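Local coordinates for pirin family protein (Acinetobacter baumannii, PDB 6D0P) that probably acts as a metal-dependent quercetin 2,3-dioxygenase of the pirin family, whose chain carries two cupin domains, at residues D157-H162 and K192-T197; H196-P201 and V236-N241; T206-L211 and A229-E234. One frame throughout, in Å; residues are numbered along the deposited sequence. Where two conformers were deposited one is given.

Contact 1 lies at the outer end of the C-terminal cupin domain, contact 3 deep in that domain, and contact 2 between them in character, with one face buried and the other carrying more exposed polar groups. Contacts 1 and 2 share His196 and Thr197 of strand 195-199: in contact 1 a loop meets the beginning of that strand through side chains alone, whereas in contact 2 the same strand is zipped to 237-242 by backbone hydrogen bonds. Contact 3 joins two strands of the facing sheet in the same antiparallel manner. Phe238 links contacts 2 and 3, packing across the interior against Thr206, Val208 and Leu231.

Contact 1: residues D157-H162 and K192-T197; sequences DEHGSH and KGQKHT
An Asx turn built on Asp157, in the loop between strands 153-155 and 162-165, presses its carboxylate against Gln194, just before strand 195-199, and His196 within it. OD1 of Asp157 accepts from His159 N at 2.8 Å and from Ser161 N at 2.9 Å; the two amides reach it from opposite faces of the carboxylate plane. The other oxygen, OD2, takes the hydroxyl of Ser161, whose OG lies 2.7 Å away on the syn side. Three bonds from its own loop thus fix the rotation of the carboxylate before it meets the opposite segment. There Asp157 OD2 comes within 3.1 Å of Gln194 CG and equally close to CE1 of His196, which it approaches at the ring edge, near the ring plane; carboxylate and imidazole planes stand 44° apart. The Gln194 side chain, bent at its second torsion (chi2 -64°), turns past this oxygen and brings its amide beside His159. NE2 of Gln194 is 3.0 Å from His159 ND1, but the angle is too poor for a hydrogen bond, and ring and amide planes are inclined by 31°. Ser161 OG also bonds to Val191 N, tying the turn to the residue that follows strand 183-190. Leu156 packs on His196, and a magnesium ion lies about 4 Å from the side chain of that histidine. With no hydrogen bond joining the two segments, the contact rests on packing, and the nearby carboxylate probably polarises the CE1-H edge of His196.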
loop_
_atom_site.group_PDB
_atom_site.type_symbol
_atom_site.label_atom_id
_atom_site.label_comp_id
_atom_site.label_asym_id
_atom_site.label_seq_id
_atom_site.Cartn_x
_atom_site.Cartn_y
_atom_site.Cartn_z
ATOM N N ASP A 157 23.221 -1.207 -4.347
ATOM C CA ASP A 157 24.610 -0.804 -4.243
ATOM C C ASP A 157 25.310 -1.812 -3.327
ATOM O O ASP A 157 24.695 -2.809 -2.954
ATOM C CB ASP A 157 24.754 0.629 -3.731
ATOM C CG ASP A 157 24.040 0.886 -2.415
ATOM O OD1 ASP A 157 24.010 -0.044 -1.545
ATOM O OD2 ASP A 157 23.511 2.019 -2.262
ATOM N N GLU A 158 26.551 -1.518 -2.972
ATOM C CA GLU A 158 27.336 -2.401 -2.146
ATOM C C GLU A 158 27.343 -1.893 -0.702
ATOM O O GLU A 158 28.163 -2.347 0.108
ATOM C CB GLU A 158 28.755 -2.492 -2.712
ATOM C CG GLU A 158 28.795 -3.069 -4.118
ATOM C CD GLU A 158 30.157 -3.071 -4.778
ATOM O OE1 GLU A 158 31.139 -3.401 -4.088
ATOM O OE2 GLU A 158 30.234 -2.782 -5.983
ATOM N N HIS A 159 26.414 -0.995 -0.364
ATOM C CA HIS A 159 26.418 -0.382 0.950
ATOM C C HIS A 159 25.173 -0.722 1.764
ATOM O O HIS A 159 25.028 -0.204 2.868
ATOM C CB HIS A 159 26.600 1.137 0.795
ATOM C CG HIS A 159 27.933 1.484 0.238
ATOM N ND1 HIS A 159 28.110 1.872 -1.081
ATOM C CD2 HIS A 159 29.159 1.441 0.798
ATOM C CE1 HIS A 159 29.388 2.088 -1.297
ATOM N NE2 HIS A 159 30.052 1.815 -0.166
ATOM N N GLY A 160 24.284 -1.564 1.252
ATOM C CA GLY A 160 23.105 -1.925 2.015
ATOM C C GLY A 160 21.802 -1.430 1.405
ATOM O O GLY A 160 20.725 -1.747 1.942
ATOM N N SER A 161 21.837 -0.643 0.326
ATOM C CA SER A 161 20.554 -0.222 -0.302
ATOM C C SER A 161 19.927 -1.423 -1.007
ATOM O O SER A 161 20.639 -2.203 -1.644
ATOM C CB SER A 161 20.739 0.913 -1.264
ATOM O OG SER A 161 21.405 2.000 -0.641
ATOM N N HIS A 162 18.597 -1.560 -0.919
ATOM C CA HIS A 162 17.915 -2.676 -1.555
ATOM C C HIS A 162 16.486 -2.267 -1.941
ATOM O O HIS A 162 15.921 -1.275 -1.435
ATOM C CB HIS A 162 17.927 -3.930 -0.668
ATOM C CG HIS A 162 17.038 -3.824 0.523
ATOM N ND1 HIS A 162 15.779 -4.376 0.545
ATOM C CD2 HIS A 162 17.202 -3.199 1.705
ATOM C CE1 HIS A 162 15.202 -4.095 1.699
ATOM N NE2 HIS A 162 16.060 -3.375 2.427
ATOM N N LYS A 192 22.299 6.266 3.269
ATOM C CA LYS A 192 22.825 7.601 3.191
ATOM C C LYS A 192 24.066 7.630 2.294
ATOM O O LYS A 192 24.947 6.757 2.398
ATOM C CB LYS A 192 23.167 8.060 4.612
ATOM C CG LYS A 192 23.798 9.437 4.720
ATOM C CD LYS A 192 24.067 9.837 6.153
ATOM C CE LYS A 192 24.676 11.211 6.267
ATOM N NZ LYS A 192 25.088 11.497 7.661
ATOM N N GLY A 193 24.089 8.625 1.421
ATOM C CA GLY A 193 25.223 8.895 0.529
ATOM C C GLY A 193 25.179 8.097 -0.768
ATOM O O GLY A 193 26.099 8.197 -1.561
ATOM N N GLN A 194 24.133 7.314 -1.020
ATOM C CA GLN A 194 24.090 6.542 -2.271
ATOM C C GLN A 194 22.990 7.075 -3.195
ATOM O O GLN A 194 21.871 7.404 -2.707
ATOM C CB GLN A 194 23.849 5.063 -1.972
ATOM C CG GLN A 194 24.949 4.459 -1.116
ATOM C CD GLN A 194 26.289 4.467 -1.818
ATOM O OE1 GLN A 194 26.401 4.149 -3.007
ATOM N NE2 GLN A 194 27.329 4.795 -1.074
ATOM N N LYS A 195 23.318 7.081 -4.501
ATOM C CA LYS A 195 22.463 7.553 -5.575
ATOM C C LYS A 195 22.042 6.395 -6.492
ATOM O O LYS A 195 22.853 5.501 -6.770
ATOM C CB LYS A 195 23.181 8.585 -6.442
ATOM C CG LYS A 195 22.308 9.133 -7.564
ATOM C CD LYS A 195 22.876 10.320 -8.296
ATOM C CE LYS A 195 21.941 10.807 -9.384
ATOM N NZ LYS A 195 22.494 11.985 -10.085
ATOM N N HIS A 196 20.811 6.468 -7.010
ATOM C CA HIS A 196 20.234 5.414 -7.835
ATOM C C HIS A 196 19.304 5.985 -8.905
ATOM O O HIS A 196 18.523 6.884 -8.631
ATOM C CB HIS A 196 19.446 4.453 -6.952
ATOM C CG HIS A 196 20.196 4.090 -5.725
ATOM N ND1 HIS A 196 21.131 3.069 -5.711
ATOM C CD2 HIS A 196 20.188 4.634 -4.484
ATOM C CE1 HIS A 196 21.666 2.990 -4.511
ATOM N NE2 HIS A 196 21.078 3.929 -3.724
ATOM N N THR A 197 19.396 5.424 -10.106
ATOM C CA THR A 197 18.514 5.792 -11.205
ATOM C C THR A 197 17.500 4.660 -11.390
ATOM O O THR A 197 17.863 3.476 -11.479
ATOM C CB THR A 197 19.307 6.075 -12.487
ATOM O OG1 THR A 197 20.076 7.243 -12.227
ATOM C CG2 THR A 197 18.436 6.314 -13.704
#

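Contact 2: residues H196-P201 and V236-N241; sequences HTLYVP and VEFSLN
The Phe238 ring carries Leu198 CB over one face, displaced toward the rim, while CG2 of Val200, in one of the two conformers of that residue, abuts its edge in plane. Leu198 CB stands 4.3 Å from the centroid of the Phe238 ring, a CH-pi contact, and Val200 CG2 is 3.6 Å from Phe238 CE1. The ring reaches this place because its CG sits between the backbone N and the carbonyl carbon (chi1 65°). On the other face of the sheet Tyr199 and Glu237 run side by side: the carboxylate oxygen OE1 of Glu237 comes to the edge of the tyrosine ring, 3.5 Å from Tyr199 CE1, with the two planes 78° apart. A water joins Thr197 OG1, at 2.8 Å, to Glu237 OE2, to which it donates at 3.0 Å.

Strands 195-199 and 237-242 form an antiparallel pair in the smaller sheet of the C-terminal cupin domain. Leu198 and Phe238 exchange both backbone bonds, Leu198 N reaching Phe238 O at 2.8 Å, and His196 and Leu240 do likewise. Val200 N extends the ladder to Val236 O, beyond the last bridged pair. Trp186 and Val250 of the facing sheet close over Leu198. The ladder pairs backbone groups between two unlike surfaces: a largely apolar one facing the cupin interior, with His196 at one end, and a polar one where water mediates between side chains.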
loop_
_atom_site.group_PDB
_atom_site.type_symbol
_atom_site.label_atom_id
_atom_site.label_comp_id
_atom_site.label_asym_id
_atom_site.label_seq_id
_atom_site.Cartn_x
_atom_site.Cartn_y
_atom_site.Cartn_z
ATOM N N HIS A 196 20.811 6.468 -7.010
ATOM C CA HIS A 196 20.234 5.414 -7.835
ATOM C C HIS A 196 19.304 5.985 -8.905
ATOM O O HIS A 196 18.523 6.884 -8.631
ATOM C CB HIS A 196 19.446 4.453 -6.952
ATOM C CG HIS A 196 20.196 4.090 -5.725
ATOM N ND1 HIS A 196 21.131 3.069 -5.711
ATOM C CD2 HIS A 196 20.188 4.634 -4.484
ATOM C CE1 HIS A 196 21.666 2.990 -4.511
ATOM N NE2 HIS A 196 21.078 3.929 -3.724
ATOM N N THR A 197 19.396 5.424 -10.106
ATOM C CA THR A 197 18.514 5.792 -11.205
ATOM C C THR A 197 17.500 4.660 -11.390
ATOM O O THR A 197 17.863 3.476 -11.479
ATOM C CB THR A 197 19.307 6.075 -12.487
ATOM O OG1 THR A 197 20.076 7.243 -12.227
ATOM C CG2 THR A 197 18.436 6.314 -13.704
ATOM N N LEU A 198 16.231 5.017 -11.406
ATOM C CA LEU A 198 15.192 4.028 -11.612
ATOM C C LEU A 198 14.528 4.301 -12.962
ATOM O O LEU A 198 14.415 5.462 -13.405
ATOM C CB LEU A 198 14.165 4.090 -10.477
ATOM C CG LEU A 198 14.692 3.723 -9.091
ATOM C CD1 LEU A 198 15.484 4.873 -8.493
ATOM C CD2 LEU A 198 13.550 3.334 -8.170
ATOM N N TYR A 199 14.130 3.217 -13.611
ATOM C CA TYR A 199 13.434 3.272 -14.884
ATOM C C TYR A 199 12.027 2.732 -14.684
ATOM O O TYR A 199 11.836 1.655 -14.078
ATOM C CB TYR A 199 14.161 2.474 -15.962
ATOM C CG TYR A 199 15.546 2.994 -16.218
ATOM C CD1 TYR A 199 15.762 4.104 -17.014
ATOM C CD2 TYR A 199 16.639 2.396 -15.615
ATOM C CE1 TYR A 199 17.043 4.595 -17.226
ATOM C CE2 TYR A 199 17.922 2.868 -15.823
ATOM C CZ TYR A 199 18.123 3.975 -16.625
ATOM O OH TYR A 199 19.400 4.417 -16.816
ATOM N N VAL A 200 11.075 3.508 -15.198
ATOM C CA VAL A 200 9.644 3.280 -15.085
ATOM C C VAL A 200 9.049 3.265 -16.493
ATOM O O VAL A 200 9.578 3.916 -17.380
ATOM C CB VAL A 200 9.012 4.395 -14.229
ATOM C CG1 VAL A 200 7.487 4.389 -14.263
ATOM C CG2 VAL A 200 9.524 4.341 -12.804
ATOM N N PRO A 201 7.969 2.502 -16.707
ATOM C CA PRO A 201 7.349 2.552 -18.015
ATOM C C PRO A 201 6.779 3.927 -18.400
ATOM O O PRO A 201 6.166 4.631 -17.587
ATOM C CB PRO A 201 6.230 1.508 -17.955
ATOM C CG PRO A 201 6.668 0.558 -16.901
ATOM C CD PRO A 201 7.357 1.436 -15.890
ATOM N N VAL A 236 10.655 8.320 -18.567
ATOM C CA VAL A 236 10.897 6.948 -18.142
ATOM C C VAL A 236 11.898 6.884 -16.994
ATOM O O VAL A 236 12.087 5.801 -16.452
ATOM C CB VAL A 236 11.394 6.064 -19.301
ATOM C CG1 VAL A 236 10.319 5.847 -20.334
ATOM C CG2 VAL A 236 12.672 6.602 -19.933
ATOM N N GLU A 237 12.546 7.956 -16.610
ATOM C CA GLU A 237 13.535 7.733 -15.564
ATOM C C GLU A 237 13.568 8.877 -14.554
ATOM O O GLU A 237 13.184 10.019 -14.839
ATOM C CB GLU A 237 14.911 7.520 -16.202
ATOM C CG GLU A 237 15.734 8.777 -16.339
ATOM C CD GLU A 237 17.117 8.571 -16.940
ATOM O OE1 GLU A 237 17.182 8.042 -18.053
ATOM O OE2 GLU A 237 18.129 8.936 -16.281
ATOM N N PHE A 238 14.048 8.527 -13.369
ATOM C CA PHE A 238 14.287 9.495 -12.332
ATOM C C PHE A 238 15.375 8.939 -11.419
ATOM O O PHE A 238 15.669 7.729 -11.455
ATOM C CB PHE A 238 13.006 9.832 -11.564
ATOM C CG PHE A 238 12.405 8.703 -10.770
ATOM C CD1 PHE A 238 11.574 7.777 -11.375
ATOM C CD2 PHE A 238 12.663 8.579 -9.409
ATOM C CE1 PHE A 238 11.025 6.729 -10.647
ATOM C CE2 PHE A 238 12.089 7.550 -8.675
ATOM C CZ PHE A 238 11.269 6.626 -9.293
ATOM N N SER A 239 15.932 9.811 -10.610
ATOM C CA SER A 239 17.011 9.426 -9.703
ATOM C C SER A 239 16.633 9.748 -8.257
ATOM O O SER A 239 15.879 10.706 -7.972
ATOM C CB SER A 239 18.316 10.091 -10.079
ATOM O OG SER A 239 18.298 11.493 -9.815
ATOM N N LEU A 240 17.185 8.954 -7.358
ATOM C CA LEU A 240 17.037 9.152 -5.933
ATOM C C LEU A 240 18.440 9.136 -5.313
ATOM O O LEU A 240 19.252 8.240 -5.595
ATOM C CB LEU A 240 16.180 8.039 -5.326
ATOM C CG LEU A 240 14.712 7.965 -5.735
ATOM C CD1 LEU A 240 14.040 6.808 -5.018
ATOM C CD2 LEU A 240 13.978 9.257 -5.415
ATOM N N ASN A 241 18.711 10.108 -4.471
ATOM C CA ASN A 241 20.017 10.238 -3.816
ATOM C C ASN A 241 19.755 10.441 -2.330
ATOM O O ASN A 241 19.218 11.475 -1.950
ATOM C CB ASN A 241 20.807 11.405 -4.417
ATOM C CG ASN A 241 22.295 11.342 -4.134
ATOM O OD1 ASN A 241 22.755 10.508 -3.354
ATOM N ND2 ASN A 241 23.056 12.210 -4.786
HETATM O O HOH W 1 19.202 9.560 -13.586
#

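Contact 3: residues T206-L211 and A229-E234; sequences TLVVVL and AILSRE
A water molecule is gripped from both strands, accepting from Thr206 N at 2.8 Å and donating to Leu231 O at 2.7 Å. It bridges strands 205-210 and 227-231, neighbours in the larger sheet of the C-terminal cupin barrel, at a point where Thr206 N and Leu231 O are 4.6 Å from each other, too far for a direct bond. Leu231 N, by contrast, bonds directly to Thr206 O at 3.0 Å and nearly straight (173° at the hydrogen). Two residues further along, the ladder is complete. Ala229 N and Val208 O lie 2.8 Å apart, and Val208 N bonds in return to Ala229 O. Between these rungs Leu207 and Ile230 form a non-hydrogen-bonded pair.

The two faces of this ribbon are both buried but meet different neighbours. On one, Leu207 and Ile230 lie side by side and point the same way, with Leu207 CD2 3.7 Å from Ile230 CG1; Leu38 packs on Leu207, and Tyr11 of strand 7-12 on Ile230. On the other, Thr206, Val208, Ala229 and Leu231 line the cupin interior, where Phe238 of the facing sheet rests on Thr206, Val208 and Leu231. The polar end of Thr206 does not enter this apolar layer unaided: its OG1 bonds to His204 O, while its methyl is left to pack. A chi1 of -58° places OG1 beside the backbone N and leaves the CG2 methyl opposite that N, turned toward Leu231. Leu231 CD1 touches two side chains of strand 205-210, lying 3.9 Å from Thr206 CG2 and 4.2 Å from Val208 CG2.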
loop_
_atom_site.group_PDB
_atom_site.type_symbol
_atom_site.label_atom_id
_atom_site.label_comp_id
_atom_site.label_asym_id
_atom_site.label_seq_id
_atom_site.Cartn_x
_atom_site.Cartn_y
_atom_site.Cartn_z
ATOM N N THR A 206 3.598 7.722 -11.346
ATOM C CA THR A 206 4.802 7.430 -10.624
ATOM C C THR A 206 4.781 8.208 -9.316
ATOM O O THR A 206 4.803 9.462 -9.323
ATOM C CB THR A 206 6.045 7.787 -11.448
ATOM O OG1 THR A 206 6.036 7.062 -12.680
ATOM C CG2 THR A 206 7.323 7.469 -10.710
ATOM N N LEU A 207 4.651 7.475 -8.220
ATOM C CA LEU A 207 4.619 8.057 -6.900
ATOM C C LEU A 207 5.847 7.595 -6.113
ATOM O O LEU A 207 6.141 6.386 -6.079
ATOM C CB LEU A 207 3.337 7.605 -6.194
ATOM C CG LEU A 207 2.046 7.811 -6.969
ATOM C CD1 LEU A 207 0.897 7.173 -6.226
ATOM C CD2 LEU A 207 1.784 9.303 -7.204
ATOM N N VAL A 208 6.570 8.536 -5.515
ATOM C CA VAL A 208 7.716 8.227 -4.652
ATOM C C VAL A 208 7.279 8.520 -3.222
ATOM O O VAL A 208 6.941 9.656 -2.889
ATOM C CB VAL A 208 8.968 9.030 -5.025
ATOM C CG1 VAL A 208 10.134 8.755 -4.080
ATOM C CG2 VAL A 208 9.342 8.767 -6.477
ATOM N N VAL A 209 7.202 7.468 -2.434
ATOM C CA VAL A 209 6.765 7.591 -1.050
ATOM C C VAL A 209 7.993 7.455 -0.143
ATOM O O VAL A 209 8.721 6.472 -0.235
ATOM C CB VAL A 209 5.703 6.543 -0.690
ATOM C CG1 VAL A 209 5.250 6.677 0.766
ATOM C CG2 VAL A 209 4.514 6.623 -1.626
ATOM N N VAL A 210 8.224 8.475 0.673
ATOM C CA VAL A 210 9.280 8.458 1.634
ATOM C C VAL A 210 8.633 8.243 3.000
ATOM O O VAL A 210 7.952 9.110 3.501
ATOM C CB VAL A 210 10.120 9.748 1.585
ATOM C CG1 VAL A 210 11.243 9.731 2.618
ATOM C CG2 VAL A 210 10.667 9.974 0.192
ATOM N N LEU A 211 8.835 7.068 3.582
ATOM C CA LEU A 211 8.260 6.770 4.875
ATOM C C LEU A 211 9.073 7.422 5.992
ATOM O O LEU A 211 8.502 8.021 6.925
ATOM C CB LEU A 211 8.208 5.253 5.074
ATOM C CG LEU A 211 7.381 4.481 4.056
ATOM C CD1 LEU A 211 7.528 2.984 4.297
ATOM C CD2 LEU A 211 5.918 4.889 4.087
ATOM N N ALA A 229 5.678 12.161 -3.277
ATOM C CA ALA A 229 5.972 13.004 -4.416
ATOM C C ALA A 229 5.286 12.404 -5.651
ATOM O O ALA A 229 5.295 11.195 -5.849
ATOM C CB ALA A 229 7.459 13.115 -4.644
ATOM N N ILE A 230 4.753 13.280 -6.495
ATOM C CA ILE A 230 4.139 12.905 -7.746
ATOM C C ILE A 230 5.070 13.343 -8.882
ATOM O O ILE A 230 5.470 14.525 -8.960
ATOM C CB ILE A 230 2.739 13.537 -7.828
ATOM C CG1 ILE A 230 1.880 13.001 -6.675
ATOM C CG2 ILE A 230 2.093 13.301 -9.191
ATOM C CD1 ILE A 230 0.509 13.542 -6.633
ATOM N N LEU A 231 5.471 12.386 -9.714
ATOM C CA LEU A 231 6.319 12.681 -10.876
ATOM C C LEU A 231 5.438 12.661 -12.133
ATOM O O LEU A 231 4.306 12.164 -12.114
ATOM C CB LEU A 231 7.460 11.670 -11.009
ATOM C CG LEU A 231 8.346 11.425 -9.790
ATOM C CD1 LEU A 231 9.576 10.628 -10.182
ATOM C CD2 LEU A 231 8.764 12.687 -9.087
ATOM N N SER A 232 5.927 13.235 -13.220
ATOM C CA SER A 232 5.147 13.284 -14.445
ATOM C C SER A 232 4.968 11.880 -15.045
ATOM O O SER A 232 5.833 10.987 -14.929
ATOM C CB SER A 232 5.754 14.236 -15.452
ATOM O OG SER A 232 7.063 13.801 -15.823
ATOM N N ARG A 233 3.827 11.696 -15.691
ATOM C CA ARG A 233 3.550 10.444 -16.412
ATOM C C ARG A 233 4.471 10.352 -17.630
ATOM O O ARG A 233 4.975 9.280 -17.944
ATOM C CB ARG A 233 2.078 10.345 -16.810
ATOM C CG ARG A 233 1.185 10.061 -15.621
ATOM C CD ARG A 233 -0.276 10.037 -15.958
ATOM N NE ARG A 233 -1.060 9.749 -14.765
ATOM C CZ ARG A 233 -2.373 9.773 -14.722
ATOM N NH1 ARG A 233 -3.060 10.078 -15.810
ATOM N NH2 ARG A 233 -2.997 9.476 -13.595
ATOM N N GLU A 234 4.739 11.490 -18.253
ATOM C CA GLU A 234 5.651 11.556 -19.385
ATOM C C GLU A 234 7.077 11.306 -18.879
ATOM O O GLU A 234 7.469 11.873 -17.862
ATOM C CB GLU A 234 5.558 12.935 -20.057
ATOM C CG GLU A 234 4.150 13.328 -20.528
ATOM C CD GLU A 234 3.018 13.424 -19.493
ATOM O OE1 GLU A 234 3.277 13.901 -18.328
ATOM O OE2 GLU A 234 1.850 13.008 -19.846
HETATM O O HOH W 2 2.433 10.305 -11.493
#